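Local coordinates for delta-endotoxin CYTB (Bacillus thuringiensis serovar kyushuensis, PDB 1CBY), which kills the larvae of dipteran insects by forming pores in the epithelial cell membrane of the midgut, at residues F47-Q52 and S174-D179; A185-A190 and A219-Q224; T142-D147 and F205-S210. All coordinates share one frame; numbering follows the deposited sequence.

How the contacts relate
From the N terminus, contact 1 closes the longest of three loops, setting the end of strand 44-48 beside the end of strand 165-175. Contact 3 opens within that loop, in the loop after helix 129-141, and closes beyond it at 205-210, so the two cross. Contact 2 joins strand 183-195 to strand 210-225, closing the short loop of 28 residues between its segments; it follows contact 1 in series and crosses contact 3. Contacts 1 and 2 share the sheet and touch between Ile175 and Ala185, whereas contact 3, about 29 Å from contact 1 between centres, ties loops at the dimer interface.

Contact 1: F47-Q52 and S174-D179; sequences FYVQPQ and SIQNED
Gln50 and Gln176 grip each other twice where two parallel strands end. The backbone N of Gln50 donates to Gln176 OE1 at 2.7 Å, tilted slightly from the carbonyl plane, while Gln176 NE2 returns a bond of 2.9 Å to Gln50 OE1. In this second bond the acceptor lies in the amide plane of Gln176, but the donor stands above the carbonyl plane of Gln50, the two amides being turned 49° apart. Gln176 reaches across because its CG is anti to the backbone N and its chain bends at chi2 (-85°); the Gln50 chain stays extended beyond CG.

Behind this pair lie the strand bonds, with Tyr48 N to Ser174 O at 2.8 Å and Gln176 N to Tyr48 O equally short. A water accepts from Asn177 ND2, donates to Glu178 OE1 and also bonds Tyr48 OH, which is held in addition by Ser128.

Packing completes the contact. Val49 CG1 rests on Gln176 CB at 3.7 Å, Ser174 CB lies obliquely by the Phe47 ring, and Asn177 CB meets the Tyr48 ring at its edge. Phe47 and Tyr48 also pair in parallel with a strand of the second subunit, continuing the sheet across the protoxin dimer. The glutamine pair thus carries polar pairing past the last beta bridge, with the Gln176 side-chain amide pairing with both the backbone N and the side chain of Gln50.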
loop_
_atom_site.group_PDB
_atom_site.type_symbol
_atom_site.label_atom_id
_atom_site.label_comp_id
_atom_site.label_asym_id
_atom_site.label_seq_id
_atom_site.Cartn_x
_atom_site.Cartn_y
_atom_site.Cartn_z
ATOM N N PHE A 47 7.939 -1.795 -2.914
ATOM C CA PHE A 47 8.785 -1.806 -4.109
ATOM C C PHE A 47 8.705 -0.513 -4.912
ATOM O O PHE A 47 7.625 -0.117 -5.358
ATOM C CB PHE A 47 8.367 -2.942 -5.056
ATOM C CG PHE A 47 8.893 -4.307 -4.681
ATOM C CD1 PHE A 47 9.654 -4.502 -3.537
ATOM C CD2 PHE A 47 8.618 -5.405 -5.493
ATOM C CE1 PHE A 47 10.130 -5.765 -3.209
ATOM C CE2 PHE A 47 9.088 -6.669 -5.173
ATOM C CZ PHE A 47 9.845 -6.849 -4.030
ATOM N N TYR A 48 9.854 0.121 -5.122
ATOM C CA TYR A 48 9.947 1.337 -5.930
ATOM C C TYR A 48 11.000 0.966 -6.971
ATOM O O TYR A 48 12.191 1.234 -6.791
ATOM C CB TYR A 48 10.416 2.532 -5.089
ATOM C CG TYR A 48 10.412 3.848 -5.844
ATOM C CD1 TYR A 48 11.457 4.187 -6.703
ATOM C CD2 TYR A 48 9.360 4.749 -5.709
ATOM C CE1 TYR A 48 11.457 5.387 -7.408
ATOM C CE2 TYR A 48 9.348 5.954 -6.412
ATOM C CZ TYR A 48 10.401 6.266 -7.259
ATOM O OH TYR A 48 10.402 7.455 -7.956
ATOM N N VAL A 49 10.565 0.291 -8.028
ATOM C CA VAL A 49 11.472 -0.174 -9.073
ATOM C C VAL A 49 10.791 -0.137 -10.439
ATOM O O VAL A 49 9.617 0.218 -10.551
ATOM C CB VAL A 49 11.910 -1.650 -8.804
ATOM C CG1 VAL A 49 12.589 -1.784 -7.440
ATOM C CG2 VAL A 49 10.701 -2.584 -8.884
ATOM N N GLN A 50 11.534 -0.514 -11.476
ATOM C CA GLN A 50 11.003 -0.566 -12.833
ATOM C C GLN A 50 10.545 -2.002 -13.112
ATOM O O GLN A 50 11.099 -2.955 -12.563
ATOM C CB GLN A 50 12.071 -0.123 -13.832
ATOM C CG GLN A 50 12.403 1.358 -13.726
ATOM C CD GLN A 50 13.550 1.770 -14.623
ATOM O OE1 GLN A 50 14.512 2.386 -14.171
ATOM N NE2 GLN A 50 13.458 1.431 -15.900
ATOM N N PRO A 51 9.547 -2.179 -13.995
ATOM C CA PRO A 51 9.022 -3.506 -14.331
ATOM C C PRO A 51 10.069 -4.588 -14.577
ATOM O O PRO A 51 10.008 -5.658 -13.975
ATOM C CB PRO A 51 8.197 -3.231 -15.585
ATOM C CG PRO A 51 7.683 -1.840 -15.341
ATOM C CD PRO A 51 8.929 -1.146 -14.847
ATOM N N GLN A 52 11.046 -4.304 -15.431
ATOM C CA GLN A 52 12.076 -5.288 -15.741
ATOM C C GLN A 52 12.972 -5.690 -14.572
ATOM O O GLN A 52 13.783 -6.608 -14.703
ATOM C CB GLN A 52 12.936 -4.837 -16.926
ATOM C CG GLN A 52 13.688 -3.539 -16.719
ATOM C CD GLN A 52 12.898 -2.340 -17.182
ATOM O OE1 GLN A 52 12.027 -1.839 -16.471
ATOM N NE2 GLN A 52 13.188 -1.876 -18.387
ATOM N N SER A 174 12.584 -2.052 -1.302
ATOM C CA SER A 174 13.372 -2.409 -2.472
ATOM C C SER A 174 13.278 -1.185 -3.390
ATOM O O SER A 174 12.195 -0.844 -3.885
ATOM C CB SER A 174 12.798 -3.654 -3.135
ATOM O OG SER A 174 13.690 -4.184 -4.092
ATOM N N ILE A 175 14.405 -0.500 -3.570
ATOM C CA ILE A 175 14.454 0.720 -4.372
ATOM C C ILE A 175 15.440 0.674 -5.544
ATOM O O ILE A 175 16.588 0.251 -5.396
ATOM C CB ILE A 175 14.721 1.951 -3.450
ATOM C CG1 ILE A 175 15.213 3.154 -4.251
ATOM C CG2 ILE A 175 15.675 1.579 -2.325
ATOM C CD1 ILE A 175 14.155 3.805 -5.082
ATOM N N GLN A 176 14.970 1.116 -6.706
ATOM C CA GLN A 176 15.770 1.137 -7.922
ATOM C C GLN A 176 15.273 2.234 -8.858
ATOM O O GLN A 176 14.116 2.216 -9.289
ATOM C CB GLN A 176 15.694 -0.226 -8.616
ATOM C CG GLN A 176 16.314 -0.296 -10.005
ATOM C CD GLN A 176 15.373 0.158 -11.108
ATOM O OE1 GLN A 176 14.267 -0.360 -11.253
ATOM N NE2 GLN A 176 15.819 1.117 -11.897
ATOM N N ASN A 177 16.147 3.187 -9.166
ATOM C CA ASN A 177 15.805 4.285 -10.057
ATOM C C ASN A 177 17.056 4.975 -10.591
ATOM O O ASN A 177 18.168 4.459 -10.449
ATOM C CB ASN A 177 14.898 5.295 -9.345
ATOM C CG ASN A 177 15.626 6.101 -8.296
ATOM O OD1 ASN A 177 16.795 5.857 -7.997
ATOM N ND2 ASN A 177 14.941 7.083 -7.739
ATOM N N GLU A 178 16.871 6.161 -11.164
ATOM C CA GLU A 178 17.971 6.941 -11.725
ATOM C C GLU A 178 19.072 7.183 -10.694
ATOM O O GLU A 178 20.258 7.138 -11.022
ATOM C CB GLU A 178 17.466 8.290 -12.251
ATOM C CG GLU A 178 16.279 8.212 -13.212
ATOM C CD GLU A 178 14.945 8.011 -12.499
ATOM O OE1 GLU A 178 14.614 8.823 -11.607
ATOM O OE2 GLU A 178 14.229 7.040 -12.826
ATOM N N ASP A 179 18.673 7.402 -9.444
ATOM C CA ASP A 179 19.623 7.659 -8.369
ATOM C C ASP A 179 20.481 6.446 -8.005
ATOM O O ASP A 179 21.657 6.604 -7.700
ATOM C CB ASP A 179 18.898 8.188 -7.126
ATOM C CG ASP A 179 17.991 9.375 -7.433
ATOM O OD1 ASP A 179 18.494 10.445 -7.830
ATOM O OD2 ASP A 179 16.762 9.237 -7.276
HETATM O O HOH W 1 12.941 7.843 -9.556
#

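Contact 2: A185-A190 and A219-Q224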
loop_
_atom_site.group_PDB
_atom_site.type_symbol
_atom_site.label_atom_id
_atom_site.label_comp_id
_atom_site.label_asym_id
_atom_site.label_seq_id
_atom_site.Cartn_x
_atom_site.Cartn_y
_atom_site.Cartn_z
ATOM N N ALA A 185 18.825 -1.313 -4.447
ATOM C CA ALA A 185 19.018 -1.276 -3.005
ATOM C C ALA A 185 17.890 -2.016 -2.289
ATOM O O ALA A 185 16.712 -1.785 -2.573
ATOM C CB ALA A 185 19.103 0.166 -2.526
ATOM N N VAL A 186 18.252 -2.930 -1.397
ATOM C CA VAL A 186 17.269 -3.693 -0.637
ATOM C C VAL A 186 17.481 -3.371 0.826
ATOM O O VAL A 186 18.621 -3.279 1.282
ATOM C CB VAL A 186 17.435 -5.204 -0.850
ATOM C CG1 VAL A 186 16.319 -5.956 -0.151
ATOM C CG2 VAL A 186 17.431 -5.523 -2.331
ATOM N N LEU A 187 16.390 -3.222 1.569
ATOM C CA LEU A 187 16.498 -2.887 2.981
ATOM C C LEU A 187 15.556 -3.688 3.887
ATOM O O LEU A 187 14.385 -3.327 4.058
ATOM C CB LEU A 187 16.238 -1.385 3.175
ATOM C CG LEU A 187 16.932 -0.596 4.296
ATOM C CD1 LEU A 187 16.371 0.812 4.317
ATOM C CD2 LEU A 187 16.733 -1.241 5.653
ATOM N N PRO A 188 16.026 -4.838 4.401
ATOM C CA PRO A 188 15.210 -5.665 5.298
ATOM C C PRO A 188 15.193 -4.932 6.632
ATOM O O PRO A 188 16.239 -4.762 7.263
ATOM C CB PRO A 188 16.029 -6.956 5.405
ATOM C CG PRO A 188 16.731 -7.020 4.106
ATOM C CD PRO A 188 17.202 -5.591 3.947
ATOM N N LEU A 189 14.019 -4.477 7.044
ATOM C CA LEU A 189 13.865 -3.729 8.288
ATOM C C LEU A 189 12.902 -4.411 9.260
ATOM O O LEU A 189 11.777 -4.746 8.896
ATOM C CB LEU A 189 13.348 -2.327 7.961
ATOM C CG LEU A 189 13.018 -1.378 9.108
ATOM C CD1 LEU A 189 14.300 -0.918 9.781
ATOM C CD2 LEU A 189 12.244 -0.190 8.563
ATOM N N ALA A 190 13.327 -4.589 10.504
ATOM C CA ALA A 190 12.474 -5.217 11.505
ATOM C C ALA A 190 12.532 -4.453 12.815
ATOM O O ALA A 190 13.611 -4.147 13.327
ATOM C CB ALA A 190 12.886 -6.658 11.721
ATOM N N ALA A 219 18.383 -3.682 10.805
ATOM C CA ALA A 219 18.363 -3.372 9.383
ATOM C C ALA A 219 19.735 -3.418 8.735
ATOM O O ALA A 219 20.767 -3.274 9.399
ATOM C CB ALA A 219 17.758 -1.994 9.170
ATOM N N LEU A 220 19.732 -3.619 7.425
ATOM C CA LEU A 220 20.954 -3.648 6.648
ATOM C C LEU A 220 20.575 -3.316 5.217
ATOM O O LEU A 220 19.499 -3.701 4.752
ATOM C CB LEU A 220 21.637 -5.016 6.715
ATOM C CG LEU A 220 21.113 -6.178 5.872
ATOM C CD1 LEU A 220 22.173 -7.252 5.807
ATOM C CD2 LEU A 220 19.827 -6.728 6.457
ATOM N N THR A 221 21.414 -2.528 4.554
ATOM C CA THR A 221 21.168 -2.157 3.170
ATOM C C THR A 221 22.147 -2.907 2.290
ATOM O O THR A 221 23.356 -2.892 2.528
ATOM C CB THR A 221 21.334 -0.652 2.948
ATOM O OG1 THR A 221 20.607 0.060 3.959
ATOM C CG2 THR A 221 20.797 -0.268 1.580
ATOM N N LEU A 222 21.614 -3.584 1.285
ATOM C CA LEU A 222 22.425 -4.358 0.364
ATOM C C LEU A 222 22.177 -3.886 -1.064
ATOM O O LEU A 222 21.033 -3.641 -1.453
ATOM C CB LEU A 222 22.063 -5.840 0.492
ATOM C CG LEU A 222 22.772 -6.804 -0.455
ATOM C CD1 LEU A 222 23.413 -7.925 0.345
ATOM C CD2 LEU A 222 21.789 -7.346 -1.481
ATOM N N VAL A 223 23.250 -3.686 -1.818
ATOM C CA VAL A 223 23.116 -3.275 -3.206
ATOM C C VAL A 223 23.571 -4.444 -4.072
ATOM O O VAL A 223 24.537 -5.130 -3.736
ATOM C CB VAL A 223 23.951 -2.009 -3.543
ATOM C CG1 VAL A 223 23.409 -0.802 -2.785
ATOM C CG2 VAL A 223 25.431 -2.235 -3.241
ATOM N N GLN A 224 22.833 -4.710 -5.143
ATOM C CA GLN A 224 23.164 -5.791 -6.063
ATOM C C GLN A 224 23.123 -5.255 -7.486
ATOM O O GLN A 224 22.257 -4.447 -7.826
ATOM C CB GLN A 224 22.170 -6.937 -5.925
ATOM C CG GLN A 224 22.394 -8.049 -6.933
ATOM C CD GLN A 224 21.323 -9.108 -6.866
ATOM O OE1 GLN A 224 20.130 -8.806 -6.954
ATOM N NE2 GLN A 224 21.735 -10.357 -6.700
#
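Val186 and Leu222 exchange two backbone hydrogen bonds, the antiparallel hydrogen-bonded pair on which this strand pairing rests. Val186 N reaches Leu222 O at 2.9 Å, and Leu222 N answers to Val186 O at 3.0 Å. The same two oxygens also receive CA-H contacts, Leu222 O from Ala185 and Val186 O from Thr221, so each acceptor is approached by an amide and a neighbouring alpha carbon.

Farther along, Pro188 has no amide proton to offer. Leu220 O instead faces the proline ring, its distance to Pro188 CD being 3.1 Å, and takes a CA-H contact from Leu187. Pro188 O is met in turn by Ala219 CA at 3.3 Å, and beyond the proline Ala190 bonds to Lys218. The strands on the far sides of this pair satisfy other backbone groups: Ala185, Leu187 and Leu189 bond to strand 165-175, and Ala219 to Leu96 of strand 90-102.

The polar tip of Thr221 is likewise served from elsewhere, its OG1 bonding to Val121 O in helix 107-122. Thr221 OG1 lies beside the residue's own backbone N (chi1 -48°), close to Leu187 CG at 3.7 Å. On the same face, Ala219 CB sits 3.7 Å from Leu187 CD2 and equally near Leu189 CD1. Ile118 and Leu122 of the helix pack on Leu187, Ile118 also on Leu189, and Leu122 on Thr221. On the face of Val186 and Leu222, Leu220 CD2 reaches the Pro188 ring, 3.8 Å from its CD; Phe64 also packs on this proline. Paired antiparallel strands at the middle of a sheet, with a helix over one face, are characteristic of the alpha/beta architecture of Cyt toxins, in which helices flank a central beta sheet.

Contact 3: T142-D147 and F205-S210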
loop_
_atom_site.group_PDB
_atom_site.type_symbol
_atom_site.label_atom_id
_atom_site.label_comp_id
_atom_site.label_asym_id
_atom_site.label_seq_id
_atom_site.Cartn_x
_atom_site.Cartn_y
_atom_site.Cartn_z
ATOM N N THR A 142 3.633 1.330 11.276
ATOM C CA THR A 142 4.274 0.422 12.211
ATOM C C THR A 142 3.791 0.712 13.634
ATOM O O THR A 142 3.938 -0.122 14.526
ATOM C CB THR A 142 5.813 0.567 12.133
ATOM O OG1 THR A 142 6.253 0.243 10.807
ATOM C CG2 THR A 142 6.511 -0.351 13.130
ATOM N N PHE A 143 3.194 1.883 13.843
ATOM C CA PHE A 143 2.724 2.254 15.173
ATOM C C PHE A 143 1.250 2.635 15.245
ATOM O O PHE A 143 0.673 2.648 16.330
ATOM C CB PHE A 143 3.572 3.405 15.737
ATOM C CG PHE A 143 5.050 3.117 15.763
ATOM C CD1 PHE A 143 5.624 2.425 16.824
ATOM C CD2 PHE A 143 5.864 3.514 14.708
ATOM C CE1 PHE A 143 6.984 2.129 16.833
ATOM C CE2 PHE A 143 7.222 3.222 14.709
ATOM C CZ PHE A 143 7.783 2.526 15.775
ATOM N N THR A 144 0.651 2.965 14.103
ATOM C CA THR A 144 -0.755 3.366 14.061
ATOM C C THR A 144 -1.564 2.490 13.111
ATOM O O THR A 144 -1.010 1.818 12.235
ATOM C CB THR A 144 -0.933 4.875 13.646
ATOM O OG1 THR A 144 -0.252 5.136 12.409
ATOM C CG2 THR A 144 -0.393 5.808 14.724
ATOM N N ASN A 145 -2.880 2.504 13.296
ATOM C CA ASN A 145 -3.794 1.723 12.476
ATOM C C ASN A 145 -3.496 0.234 12.534
ATOM O O ASN A 145 -3.734 -0.494 11.569
ATOM C CB ASN A 145 -3.787 2.216 11.028
ATOM C CG ASN A 145 -4.488 3.547 10.868
ATOM O OD1 ASN A 145 -5.451 3.849 11.578
ATOM N ND2 ASN A 145 -4.011 4.357 9.932
ATOM N N LEU A 146 -3.015 -0.217 13.689
ATOM C CA LEU A 146 -2.693 -1.620 13.897
ATOM C C LEU A 146 -3.970 -2.449 13.905
ATOM O O LEU A 146 -3.949 -3.637 13.593
ATOM C CB LEU A 146 -1.921 -1.810 15.198
ATOM C CG LEU A 146 -0.490 -1.269 15.189
ATOM C CD1 LEU A 146 0.174 -1.564 16.525
ATOM C CD2 LEU A 146 0.297 -1.904 14.056
ATOM N N ASP A 147 -5.088 -1.802 14.213
ATOM C CA ASP A 147 -6.387 -2.467 14.237
ATOM C C ASP A 147 -6.750 -3.021 12.856
ATOM O O ASP A 147 -7.456 -4.022 12.743
ATOM C CB ASP A 147 -7.470 -1.486 14.701
ATOM C CG ASP A 147 -7.628 -0.305 13.769
ATOM O OD1 ASP A 147 -6.601 0.271 13.365
ATOM O OD2 ASP A 147 -8.776 0.049 13.434
ATOM N N PHE A 205 -4.334 3.682 18.390
ATOM C CA PHE A 205 -3.384 4.774 18.529
ATOM C C PHE A 205 -3.336 5.630 17.260
ATOM O O PHE A 205 -3.438 5.121 16.141
ATOM C CB PHE A 205 -1.992 4.207 18.793
ATOM C CG PHE A 205 -1.629 4.131 20.241
ATOM C CD1 PHE A 205 -2.541 4.502 21.227
ATOM C CD2 PHE A 205 -0.352 3.723 20.621
ATOM C CE1 PHE A 205 -2.186 4.469 22.575
ATOM C CE2 PHE A 205 0.012 3.687 21.963
ATOM C CZ PHE A 205 -0.906 4.063 22.943
ATOM N N THR A 206 -3.152 6.930 17.439
ATOM C CA THR A 206 -3.063 7.860 16.320
ATOM C C THR A 206 -1.700 8.561 16.361
ATOM O O THR A 206 -0.969 8.457 17.347
ATOM C CB THR A 206 -4.191 8.914 16.371
ATOM O OG1 THR A 206 -4.087 9.676 17.578
ATOM C CG2 THR A 206 -5.555 8.244 16.318
ATOM N N ILE A 207 -1.359 9.262 15.285
ATOM C CA ILE A 207 -0.094 9.989 15.176
ATOM C C ILE A 207 0.142 10.944 16.353
ATOM O O ILE A 207 1.291 11.211 16.735
ATOM C CB ILE A 207 -0.051 10.774 13.833
ATOM C CG1 ILE A 207 0.189 9.814 12.666
ATOM C CG2 ILE A 207 1.031 11.833 13.842
ATOM C CD1 ILE A 207 1.541 9.131 12.706
ATOM N N LYS A 208 -0.948 11.410 16.954
ATOM C CA LYS A 208 -0.886 12.350 18.066
ATOM C C LYS A 208 -0.762 11.723 19.455
ATOM O O LYS A 208 -0.728 12.440 20.456
ATOM C CB LYS A 208 -2.127 13.241 18.051
ATOM C CG LYS A 208 -2.413 13.927 16.726
ATOM C CD LYS A 208 -3.681 14.762 16.837
ATOM C CE LYS A 208 -4.014 15.475 15.541
ATOM N NZ LYS A 208 -5.204 16.357 15.707
ATOM N N ASP A 209 -0.720 10.399 19.533
ATOM C CA ASP A 209 -0.631 9.742 20.831
ATOM C C ASP A 209 0.767 9.589 21.383
ATOM O O ASP A 209 1.736 9.525 20.636
ATOM C CB ASP A 209 -1.367 8.404 20.814
ATOM C CG ASP A 209 -2.874 8.579 20.879
ATOM O OD1 ASP A 209 -3.362 9.206 21.844
ATOM O OD2 ASP A 209 -3.573 8.110 19.963
ATOM N N SER A 210 0.857 9.542 22.705
ATOM C CA SER A 210 2.130 9.406 23.392
ATOM C C SER A 210 2.129 8.150 24.258
ATOM O O SER A 210 1.071 7.679 24.684
ATOM C CB SER A 210 2.372 10.629 24.281
ATOM O OG SER A 210 2.189 11.837 23.561
HETATM O O HOH W 2 -5.173 3.146 14.777
#
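Thr144 presses its methyl group into the backbone of the loop that follows helix 199-202, at Phe205 and Thr206, and van der Waals contact is the main direct interaction between the segments. Its CG2 lies 3.4 Å from Phe205 O and 3.5 Å from Thr206 C, with the end of Ile207 farther off. The first torsion (chi1 54°) sets CG2 anti to the carbonyl carbon and OG1 between the backbone N and that carbon, where the hydroxyl bonds to Lys140 O in the last turn of helix 129-141. Beside this methyl, Phe205 CB approaches Phe143 O at 3.9 Å, while the Phe143 ring leads away to pack on Ile107, Met110 and Leu114 of helix 107-122.

Polar linkage across the segments runs through a water. It lies 3.0 Å from Phe205 O, to which it probably donates, and accepts a weak bond from Asn145 N.

Within 205-210, a carboxylate ties Asp209 back to Thr206, which probably helps to hold the turn in shape. Asp209 OD2 accepts from Thr206 N at 2.8 Å through its anti lone pair and from Thr206 OG1 at 2.9 Å, the hydroxyl coming from above the carboxylate plane. The backbone adds a bond from Asp209 N to Thr206 O.

Charges extend to the dimer partner: Asp147 forms a salt bridge with Lys140 of the second subunit, whose Ile207 packs on Asn145. Residues Thr206 to Asp209 form a type I beta turn, braced by its own aspartate, and with the loop that follows helix 129-141 it makes a loop-to-loop contact at the interface of the protoxin dimer.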